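Periplasmic beta-glucosidase (Pseudomonas aeruginosa, PDB 6R5T) probably hydrolyses terminal, non-reducing beta-D-glucosyl residues with release of beta-D-glucose, as a periplasmic glycoside hydrolase of family 3. Local coordinates at residues 130-138 and 181-189; 223-233 and 258-267. The protein carries 1 engineered substitution. One frame throughout, in Å; residues are numbered along the deposited sequence. Where two conformers were deposited one is given.

Interaction 1: 130-138 and 181-189. With BGC (beta-D-glucopyranose), chain C.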
loop_
_atom_site.group_PDB
_atom_site.type_symbol
_atom_site.label_atom_id
_atom_site.label_comp_id
_atom_site.label_asym_id
_atom_site.label_seq_id
_atom_site.Cartn_x
_atom_site.Cartn_y
_atom_site.Cartn_z
ATOM N N THR A 130 1.327 -11.541 -5.981
ATOM C CA THR A 130 0.362 -10.905 -5.057
ATOM C C THR A 130 0.955 -10.739 -3.654
ATOM O O THR A 130 1.283 -11.715 -3.017
ATOM C CB THR A 130 -0.952 -11.670 -4.977
ATOM O OG1 THR A 130 -0.674 -13.014 -4.564
ATOM C CG2 THR A 130 -1.646 -11.639 -6.331
ATOM N N ARG A 131 1.098 -9.481 -3.252
ATOM C CA ARG A 131 1.576 -9.123 -1.898
ATOM C C ARG A 131 0.466 -8.451 -1.066
ATOM O O ARG A 131 0.730 -8.124 0.144
ATOM C CB ARG A 131 2.771 -8.190 -2.002
ATOM C CG ARG A 131 4.002 -8.847 -2.598
ATOM C CD ARG A 131 5.134 -7.849 -2.752
ATOM N NE ARG A 131 6.359 -8.559 -3.121
ATOM C CZ ARG A 131 7.471 -7.970 -3.508
ATOM N NH1 ARG A 131 7.553 -6.638 -3.535
ATOM N NH2 ARG A 131 8.514 -8.708 -3.781
ATOM N N ASP A 132 -0.719 -8.275 -1.621
ATOM C CA ASP A 132 -1.818 -7.552 -0.950
ATOM C C ASP A 132 -2.999 -8.492 -0.873
ATOM O O ASP A 132 -3.707 -8.689 -1.835
ATOM C CB ASP A 132 -2.162 -6.262 -1.674
ATOM C CG ASP A 132 -3.124 -5.351 -0.924
ATOM O OD1 ASP A 132 -4.029 -5.866 -0.198
ATOM O OD2 ASP A 132 -2.893 -4.100 -1.041
ATOM N N ALA A 133 -3.214 -9.037 0.329
ATOM C CA ALA A 133 -4.261 -10.044 0.557
ATOM C C ALA A 133 -5.681 -9.500 0.306
ATOM O O ALA A 133 -6.608 -10.291 0.210
ATOM C CB ALA A 133 -4.128 -10.557 1.992
ATOM N N ARG A 134 -5.889 -8.186 0.258
ATOM C CA ARG A 134 -7.267 -7.638 0.061
ATOM C C ARG A 134 -7.792 -7.909 -1.345
ATOM O O ARG A 134 -9.011 -7.961 -1.538
ATOM C CB ARG A 134 -7.257 -6.125 0.275
ATOM C CG ARG A 134 -6.882 -5.721 1.690
ATOM C CD ARG A 134 -6.787 -4.213 1.791
ATOM N NE ARG A 134 -5.577 -3.731 1.160
ATOM C CZ ARG A 134 -5.187 -2.466 1.192
ATOM N NH1 ARG A 134 -5.930 -1.541 1.761
ATOM N NH2 ARG A 134 -4.077 -2.111 0.596
ATOM N N TRP A 135 -6.906 -8.066 -2.306
ATOM C CA TRP A 135 -7.315 -8.187 -3.730
ATOM C C TRP A 135 -8.091 -9.506 -3.942
ATOM O O TRP A 135 -7.588 -10.569 -3.583
ATOM C CB TRP A 135 -6.058 -8.107 -4.579
ATOM C CG TRP A 135 -6.289 -8.015 -6.065
ATOM C CD1 TRP A 135 -7.044 -7.091 -6.711
ATOM C CD2 TRP A 135 -5.611 -8.736 -7.104
ATOM N NE1 TRP A 135 -6.916 -7.215 -8.073
ATOM C CE2 TRP A 135 -6.018 -8.198 -8.340
ATOM C CE3 TRP A 135 -4.683 -9.779 -7.117
ATOM C CZ2 TRP A 135 -5.521 -8.644 -9.568
ATOM C CZ3 TRP A 135 -4.220 -10.255 -8.327
ATOM C CH2 TRP A 135 -4.627 -9.679 -9.550
ATOM N N GLY A 136 -9.238 -9.450 -4.613
ATOM C CA GLY A 136 -10.074 -10.642 -4.773
ATOM C C GLY A 136 -9.448 -11.660 -5.694
ATOM O O GLY A 136 -9.753 -12.837 -5.576
ATOM N N ARG A 137 -8.496 -11.257 -6.523
ATOM C CA ARG A 137 -7.901 -12.203 -7.501
ATOM C C ARG A 137 -6.658 -12.900 -6.982
ATOM O O ARG A 137 -6.009 -13.632 -7.754
ATOM C CB ARG A 137 -7.670 -11.460 -8.804
ATOM C CG ARG A 137 -8.949 -10.829 -9.317
ATOM C CD ARG A 137 -8.854 -10.272 -10.746
ATOM N NE ARG A 137 -8.883 -11.398 -11.662
ATOM C CZ ARG A 137 -9.350 -11.370 -12.915
ATOM N NH1 ARG A 137 -9.785 -10.235 -13.434
ATOM N NH2 ARG A 137 -9.392 -12.513 -13.599
ATOM N N VAL A 138 -6.319 -12.752 -5.705
ATOM C CA VAL A 138 -5.169 -13.514 -5.150
ATOM C C VAL A 138 -5.461 -15.015 -5.302
ATOM O O VAL A 138 -4.484 -15.761 -5.447
ATOM C CB VAL A 138 -4.866 -13.152 -3.684
ATOM C CG1 VAL A 138 -4.468 -11.689 -3.542
ATOM C CG2 VAL A 138 -6.028 -13.489 -2.793
ATOM N N TYR A 181 -0.751 -6.644 -12.530
ATOM C CA TYR A 181 -2.168 -6.438 -12.177
ATOM C C TYR A 181 -2.410 -6.636 -10.669
ATOM O O TYR A 181 -3.230 -5.929 -10.077
ATOM C CB TYR A 181 -2.965 -7.398 -13.046
ATOM C CG TYR A 181 -4.460 -7.369 -12.915
ATOM C CD1 TYR A 181 -5.203 -6.218 -12.789
ATOM C CD2 TYR A 181 -5.127 -8.569 -12.991
ATOM C CE1 TYR A 181 -6.594 -6.282 -12.652
ATOM C CE2 TYR A 181 -6.497 -8.648 -12.927
ATOM C CZ TYR A 181 -7.234 -7.504 -12.721
ATOM O OH TYR A 181 -8.600 -7.618 -12.623
ATOM N N GLY A 182 -1.686 -7.534 -10.060
ATOM C CA GLY A 182 -1.873 -7.863 -8.633
ATOM C C GLY A 182 -1.283 -6.844 -7.680
ATOM O O GLY A 182 -1.412 -7.023 -6.448
ATOM N N ALA A 183 -0.582 -5.803 -8.185
ATOM C CA ALA A 183 -0.071 -4.709 -7.325
ATOM C C ALA A 183 -1.042 -3.536 -7.213
ATOM O O ALA A 183 -0.633 -2.430 -6.767
ATOM C CB ALA A 183 1.313 -4.307 -7.812
ATOM N N ALA A 184 -2.301 -3.735 -7.590
ATOM C CA ALA A 184 -3.318 -2.683 -7.515
ATOM C C ALA A 184 -3.247 -1.938 -6.184
ATOM O O ALA A 184 -3.324 -2.566 -5.104
ATOM C CB ALA A 184 -4.689 -3.306 -7.659
ATOM N N GLU A 185 -3.222 -0.616 -6.229
ATOM C CA GLU A 185 -3.162 0.194 -5.007
ATOM C C GLU A 185 -4.426 -0.069 -4.189
ATOM O O GLU A 185 -5.557 -0.166 -4.736
ATOM C CB GLU A 185 -2.977 1.658 -5.394
ATOM C CG GLU A 185 -2.576 2.588 -4.311
ATOM C CD GLU A 185 -2.102 3.907 -4.932
ATOM O OE1 GLU A 185 -2.935 4.724 -5.168
ATOM O OE2 GLU A 185 -0.914 4.019 -5.289
ATOM N N GLY A 186 -4.239 -0.198 -2.884
ATOM C CA GLY A 186 -5.380 -0.418 -1.978
ATOM C C GLY A 186 -5.935 -1.834 -2.066
ATOM O O GLY A 186 -6.935 -2.145 -1.405
ATOM N N GLY A 187 -5.347 -2.694 -2.876
ATOM C CA GLY A 187 -5.945 -3.999 -3.183
ATOM C C GLY A 187 -7.281 -3.902 -3.904
ATOM O O GLY A 187 -7.975 -4.893 -4.040
ATOM N N ARG A 188 -7.621 -2.736 -4.447
ATOM C CA ARG A 188 -8.878 -2.523 -5.178
ATOM C C ARG A 188 -8.666 -3.016 -6.595
ATOM O O ARG A 188 -7.730 -2.608 -7.287
ATOM C CB ARG A 188 -9.310 -1.046 -5.167
ATOM C CG ARG A 188 -9.585 -0.561 -3.750
ATOM C CD ARG A 188 -10.073 0.861 -3.664
ATOM N NE ARG A 188 -9.104 1.923 -3.922
ATOM C CZ ARG A 188 -8.295 2.519 -3.004
ATOM N NH1 ARG A 188 -8.192 2.120 -1.755
ATOM N NH2 ARG A 188 -7.561 3.556 -3.365
ATOM N N ASP A 189 -9.555 -3.880 -7.065
ATOM C CA ASP A 189 -9.356 -4.433 -8.414
ATOM C C ASP A 189 -9.341 -3.292 -9.444
ATOM O O ASP A 189 -10.011 -2.238 -9.290
ATOM C CB ASP A 189 -10.398 -5.513 -8.716
ATOM C CG ASP A 189 -9.904 -6.539 -9.746
ATOM O OD1 ASP A 189 -8.794 -6.359 -10.324
ATOM O OD2 ASP A 189 -10.626 -7.567 -9.916
HETATM C C2 BGC C . -10.260 -13.389 -18.175
HETATM C C3 BGC C . -11.239 -12.657 -19.115
HETATM C C4 BGC C . -12.196 -11.857 -18.190
HETATM C C5 BGC C . -11.320 -10.861 -17.408
HETATM C C6 BGC C . -12.109 -10.041 -16.411
HETATM C C1 BGC C . -9.534 -12.357 -17.303
HETATM O O1 BGC C . -8.774 -13.123 -16.421
HETATM O O2 BGC C . -9.276 -14.168 -18.845
HETATM O O3 BGC C . -12.001 -13.639 -19.845
HETATM O O4 BGC C . -13.121 -11.149 -19.030
HETATM O O5 BGC C . -10.477 -11.585 -16.562
HETATM O O6 BGC C . -11.239 -9.116 -15.749
HETATM O O HOH W 1 1.176 -7.175 -4.985
HETATM O O HOH W 2 -2.142 -8.753 -4.227
HETATM O O HOH W 3 -1.416 -3.105 -3.036
#

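Interaction 2: 223-233 and 258-267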
loop_
_atom_site.group_PDB
_atom_site.type_symbol
_atom_site.label_atom_id
_atom_site.label_comp_id
_atom_site.label_asym_id
_atom_site.label_seq_id
_atom_site.Cartn_x
_atom_site.Cartn_y
_atom_site.Cartn_z
ATOM N N LEU A 223 -5.598 -4.885 -17.284
ATOM C CA LEU A 223 -6.546 -3.756 -17.280
ATOM C C LEU A 223 -6.000 -2.524 -16.568
ATOM O O LEU A 223 -6.656 -1.485 -16.684
ATOM C CB LEU A 223 -7.820 -4.227 -16.586
ATOM C CG LEU A 223 -8.701 -5.208 -17.360
ATOM C CD1 LEU A 223 -9.757 -5.773 -16.401
ATOM C CD2 LEU A 223 -9.370 -4.535 -18.516
ATOM N N ASN A 224 -4.907 -2.653 -15.834
ATOM C CA ASN A 224 -4.398 -1.562 -14.975
ATOM C C ASN A 224 -3.423 -0.624 -15.722
ATOM O O ASN A 224 -2.818 -1.012 -16.763
ATOM C CB ASN A 224 -3.596 -2.133 -13.802
ATOM C CG ASN A 224 -2.526 -3.115 -14.222
ATOM O OD1 ASN A 224 -2.830 -4.236 -14.657
ATOM N ND2 ASN A 224 -1.259 -2.725 -14.117
ATOM N N THR A 225 -3.265 0.589 -15.174
ATOM C CA THR A 225 -2.110 1.447 -15.512
ATOM C C THR A 225 -0.842 0.842 -14.931
ATOM O O THR A 225 -0.875 0.197 -13.825
ATOM C CB THR A 225 -2.294 2.888 -15.037
ATOM O OG1 THR A 225 -2.492 2.900 -13.617
ATOM C CG2 THR A 225 -3.435 3.577 -15.713
ATOM N N ILE A 226 0.265 1.097 -15.596
ATOM C CA ILE A 226 1.636 0.828 -15.091
ATOM C C ILE A 226 2.329 2.181 -15.119
ATOM O O ILE A 226 2.514 2.728 -16.224
ATOM C CB ILE A 226 2.375 -0.197 -15.958
ATOM C CG1 ILE A 226 1.656 -1.535 -15.888
ATOM C CG2 ILE A 226 3.860 -0.261 -15.603
ATOM C CD1 ILE A 226 2.149 -2.515 -16.907
ATOM N N ASN A 227 2.582 2.756 -13.952
ATOM C CA ASN A 227 3.279 4.059 -13.874
ATOM C C ASN A 227 2.567 5.077 -14.779
ATOM O O ASN A 227 3.213 5.873 -15.504
ATOM C CB ASN A 227 4.760 3.819 -14.173
ATOM C CG ASN A 227 5.412 2.932 -13.147
ATOM O OD1 ASN A 227 4.768 2.551 -12.192
ATOM N ND2 ASN A 227 6.686 2.635 -13.303
ATOM N N GLY A 228 1.243 5.092 -14.755
ATOM C CA GLY A 228 0.425 6.055 -15.464
ATOM C C GLY A 228 -0.082 5.618 -16.813
ATOM O O GLY A 228 -1.000 6.297 -17.322
ATOM N N VAL A 229 0.490 4.577 -17.392
ATOM C CA VAL A 229 0.116 4.159 -18.771
ATOM C C VAL A 229 -0.617 2.833 -18.698
ATOM O O VAL A 229 -0.016 1.826 -18.393
ATOM C CB VAL A 229 1.344 4.083 -19.684
ATOM C CG1 VAL A 229 0.904 3.757 -21.111
ATOM C CG2 VAL A 229 2.073 5.407 -19.656
ATOM N N PRO A 230 -1.907 2.804 -19.068
ATOM C CA PRO A 230 -2.621 1.531 -19.198
ATOM C C PRO A 230 -1.803 0.526 -20.010
ATOM O O PRO A 230 -1.264 0.856 -21.083
ATOM C CB PRO A 230 -3.915 1.902 -19.931
ATOM C CG PRO A 230 -4.133 3.337 -19.568
ATOM C CD PRO A 230 -2.741 3.923 -19.483
ATOM N N ALA A 231 -1.755 -0.719 -19.559
ATOM C CA ALA A 231 -1.032 -1.787 -20.252
ATOM C C ALA A 231 -1.473 -1.852 -21.731
ATOM O O ALA A 231 -0.621 -2.068 -22.596
ATOM C CB ALA A 231 -1.227 -3.087 -19.531
ATOM N N THR A 232 -2.758 -1.678 -21.959
ATOM C CA THR A 232 -3.363 -1.801 -23.311
ATOM C C THR A 232 -2.785 -0.745 -24.245
ATOM O O THR A 232 -2.834 -0.974 -25.478
ATOM C CB THR A 232 -4.872 -1.714 -23.180
ATOM O OG1 THR A 232 -5.269 -2.718 -22.256
ATOM C CG2 THR A 232 -5.590 -1.927 -24.505
ATOM N N ALA A 233 -2.277 0.388 -23.730
ATOM C CA ALA A 233 -1.694 1.464 -24.569
ATOM C C ALA A 233 -0.196 1.611 -24.349
ATOM O O ALA A 233 0.347 2.683 -24.671
ATOM C CB ALA A 233 -2.365 2.768 -24.274
ATOM N N ALA A 258 -11.046 -3.659 -22.903
ATOM C CA ALA A 258 -9.846 -2.901 -22.463
ATOM C C ALA A 258 -9.512 -1.764 -23.438
ATOM O O ALA A 258 -9.049 -0.711 -22.986
ATOM C CB ALA A 258 -8.675 -3.836 -22.345
ATOM N N VAL A 259 -9.678 -1.976 -24.741
ATOM C CA VAL A 259 -9.373 -0.880 -25.702
ATOM C C VAL A 259 -10.310 0.292 -25.419
ATOM O O VAL A 259 -9.878 1.441 -25.276
ATOM C CB VAL A 259 -9.432 -1.363 -27.159
ATOM C CG1 VAL A 259 -9.210 -0.198 -28.087
ATOM C CG2 VAL A 259 -8.445 -2.507 -27.406
ATOM N N LYS A 260 -11.610 0.047 -25.317
ATOM C CA LYS A 260 -12.540 1.150 -25.033
ATOM C C LYS A 260 -12.272 1.798 -23.680
ATOM O O LYS A 260 -12.458 3.015 -23.533
ATOM C CB LYS A 260 -13.946 0.552 -25.135
ATOM C CG LYS A 260 -15.039 1.575 -24.980
ATOM C CD LYS A 260 -16.427 0.977 -25.226
ATOM C CE LYS A 260 -17.488 2.036 -25.023
ATOM N NZ LYS A 260 -18.852 1.526 -25.310
ATOM N N GLU A 261 -11.810 1.017 -22.688
ATOM C CA GLU A 261 -11.500 1.555 -21.340
ATOM C C GLU A 261 -10.376 2.598 -21.388
ATOM O O GLU A 261 -10.206 3.349 -20.419
ATOM C CB GLU A 261 -11.139 0.459 -20.332
ATOM C CG GLU A 261 -12.331 -0.377 -19.923
ATOM C CD GLU A 261 -11.998 -1.513 -18.946
ATOM O OE1 GLU A 261 -10.951 -1.444 -18.276
ATOM O OE2 GLU A 261 -12.795 -2.483 -18.898
ATOM N N LEU A 262 -9.584 2.665 -22.449
ATOM C CA LEU A 262 -8.580 3.785 -22.549
ATOM C C LEU A 262 -9.226 5.152 -22.443
ATOM O O LEU A 262 -8.566 6.104 -22.024
ATOM C CB LEU A 262 -7.771 3.653 -23.829
ATOM C CG LEU A 262 -6.931 2.398 -23.917
ATOM C CD1 LEU A 262 -6.257 2.270 -25.283
ATOM C CD2 LEU A 262 -5.872 2.339 -22.827
ATOM N N ILE A 263 -10.520 5.272 -22.758
ATOM C CA ILE A 263 -11.212 6.565 -22.599
ATOM C C ILE A 263 -11.394 6.872 -21.102
ATOM O O ILE A 263 -11.133 7.986 -20.648
ATOM C CB ILE A 263 -12.548 6.513 -23.352
ATOM C CG1 ILE A 263 -12.288 6.326 -24.848
ATOM C CG2 ILE A 263 -13.328 7.770 -23.037
ATOM C CD1 ILE A 263 -13.551 5.967 -25.627
ATOM N N LYS A 264 -11.871 5.902 -20.334
ATOM C CA LYS A 264 -12.043 6.085 -18.877
ATOM C C LYS A 264 -10.693 6.345 -18.207
ATOM O O LYS A 264 -10.650 7.140 -17.247
ATOM C CB LYS A 264 -12.827 4.920 -18.288
ATOM C CG LYS A 264 -14.301 5.014 -18.712
ATOM C CD LYS A 264 -15.139 4.068 -17.993
ATOM C CE LYS A 264 -16.624 4.162 -18.286
ATOM N NZ LYS A 264 -17.327 3.181 -17.405
ATOM N N HIS A 265 -9.638 5.686 -18.645
ATOM C CA HIS A 265 -8.288 5.969 -18.111
ATOM C C HIS A 265 -7.826 7.389 -18.447
ATOM O O HIS A 265 -6.839 7.856 -17.837
ATOM C CB HIS A 265 -7.276 5.001 -18.664
ATOM C CG HIS A 265 -7.274 3.655 -18.032
ATOM N ND1 HIS A 265 -6.831 3.461 -16.742
ATOM C CD2 HIS A 265 -7.522 2.428 -18.532
ATOM C CE1 HIS A 265 -6.826 2.139 -16.513
ATOM N NE2 HIS A 265 -7.252 1.510 -17.564
ATOM N N GLY A 266 -8.462 8.074 -19.387
ATOM C CA GLY A 266 -7.993 9.423 -19.741
ATOM C C GLY A 266 -6.813 9.422 -20.685
ATOM O O GLY A 266 -6.101 10.456 -20.691
ATOM N N LEU A 267 -6.607 8.356 -21.456
ATOM C CA LEU A 267 -5.571 8.309 -22.517
ATOM C C LEU A 267 -6.169 8.718 -23.871
ATOM O O LEU A 267 -5.427 9.069 -24.777
ATOM C CB LEU A 267 -4.970 6.901 -22.638
ATOM C CG LEU A 267 -3.695 6.662 -21.828
ATOM C CD1 LEU A 267 -2.499 7.315 -22.465
ATOM C CD2 LEU A 267 -3.857 7.161 -20.394
HETATM O O HOH W 4 -8.389 -0.923 -18.612
#

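Interaction 1: 130-138 and 181-189
Trp135 drives its six-membered ring edge-on into the face of Tyr181, where two loops that follow neighbouring parallel strands of the TIM-barrel-like N-terminal domain of this family 3 glycosidase meet. The stack is T-shaped, with planes at 88°, and CZ2 of Trp135 stands over the middle of the tyrosine ring, 3.4 Å from CD2 of Tyr181. Gly182 lies over one face of the indole in a CH-pi contact, its CA 3.5 Å from the six-membered ring centroid, while CB of Arg137 rests against the opposite face. The indole is also held by its nitrogen: NE1 of Trp135 gives a hydrogen bond of 3.1 Å to OD1 of Asp189, met from above the carboxylate plane. OD2 of that carboxylate accepts from the backbone N of Ala487.

Next to this aromatic pair, NH1 of Arg137 donates to OH of Tyr181 at 3.0 Å, and the same guanidinium, bent round at chi3 (75°), reaches the bound glucose and pairs with Glu140. At the far end, Asp132 opens an Asx turn and is gripped side-on by NE and NH2 of Arg134, a two-pronged salt bridge fixing the guanidinium's rotation. The guanidinium face lies under O of Gly186, 3.1 Å from CZ of Arg134. Waters finish the joint: one runs from N of Asp132 to O of Gly182, another from OD2 of Asp132, at 2.7 Å, to O of Ala184.

Interaction 2: 223-233 and 258-267
Pro230 lays its ring against one face of His265, joining a short beta hairpin to the segment that begins with helix 258-261, within the TIM-barrel-like N-terminal domain. This is the CH-pi part of the contact: CG of Pro230 stands 3.7 Å from the imidazole centroid, 21° off the ring normal. The hairpin, strands 225-226 and 229-230 joined by a type I' turn, presents the proline to the histidine.

Apolar packing spreads from there. CB of Pro230 touches CD2 of Leu262 at 3.5 Å, and the same methyl lies 3.8 Å from CB of Ala233. At another corner of the ring, CD of Pro230 meets CD2 of Leu267, also at 3.5 Å. Thr232 turns CG2 anti to its own nitrogen, towards Val259, and sets OG1 beside CB of Ala258. CD2 of Leu223 packs on Ala258 as well.

Among polar contacts, NE2 of His265 donates to O of Leu223 at 3.2 Å, with the carbonyl oxygen near the imidazole plane. One water donates to that carbonyl and to OE1 of Glu261, lying 2.6 Å from OE1 and 2.9 Å from NE2 of His265. OE2 of Glu261 forms a salt bridge with Arg585 of the second subunit. Because NE2 of His265 is the donor, it carries a proton, and the imidazole combines an apolar face with a polar edge tied to the backbone of Leu223, just ahead of the hairpin.

Overall arrangement
Interactions 1 and 2 follow one another along the chain within the family 3 N-terminal domain, their centres about 18 Å apart. They meet directly where CA of Tyr181 packs on OD1 of Asn224, 3.4 Å away, so the tyrosine that receives Trp135 also borders the hairpin of interaction 2. Each contributes to the sugar pocket: Arg137 hydrogen-bonds the bound glucose, with NH1 3.0 Å from its O6, whereas Leu223 touches the same sugar by packing, its side chain about 4 Å from the glucose at the nearest atoms. Asp79, Lys176, His177 and Glu486 also hydrogen-bond that glucose. Both contacts also touch the second subunit, through residues such as Glu185 and Glu261.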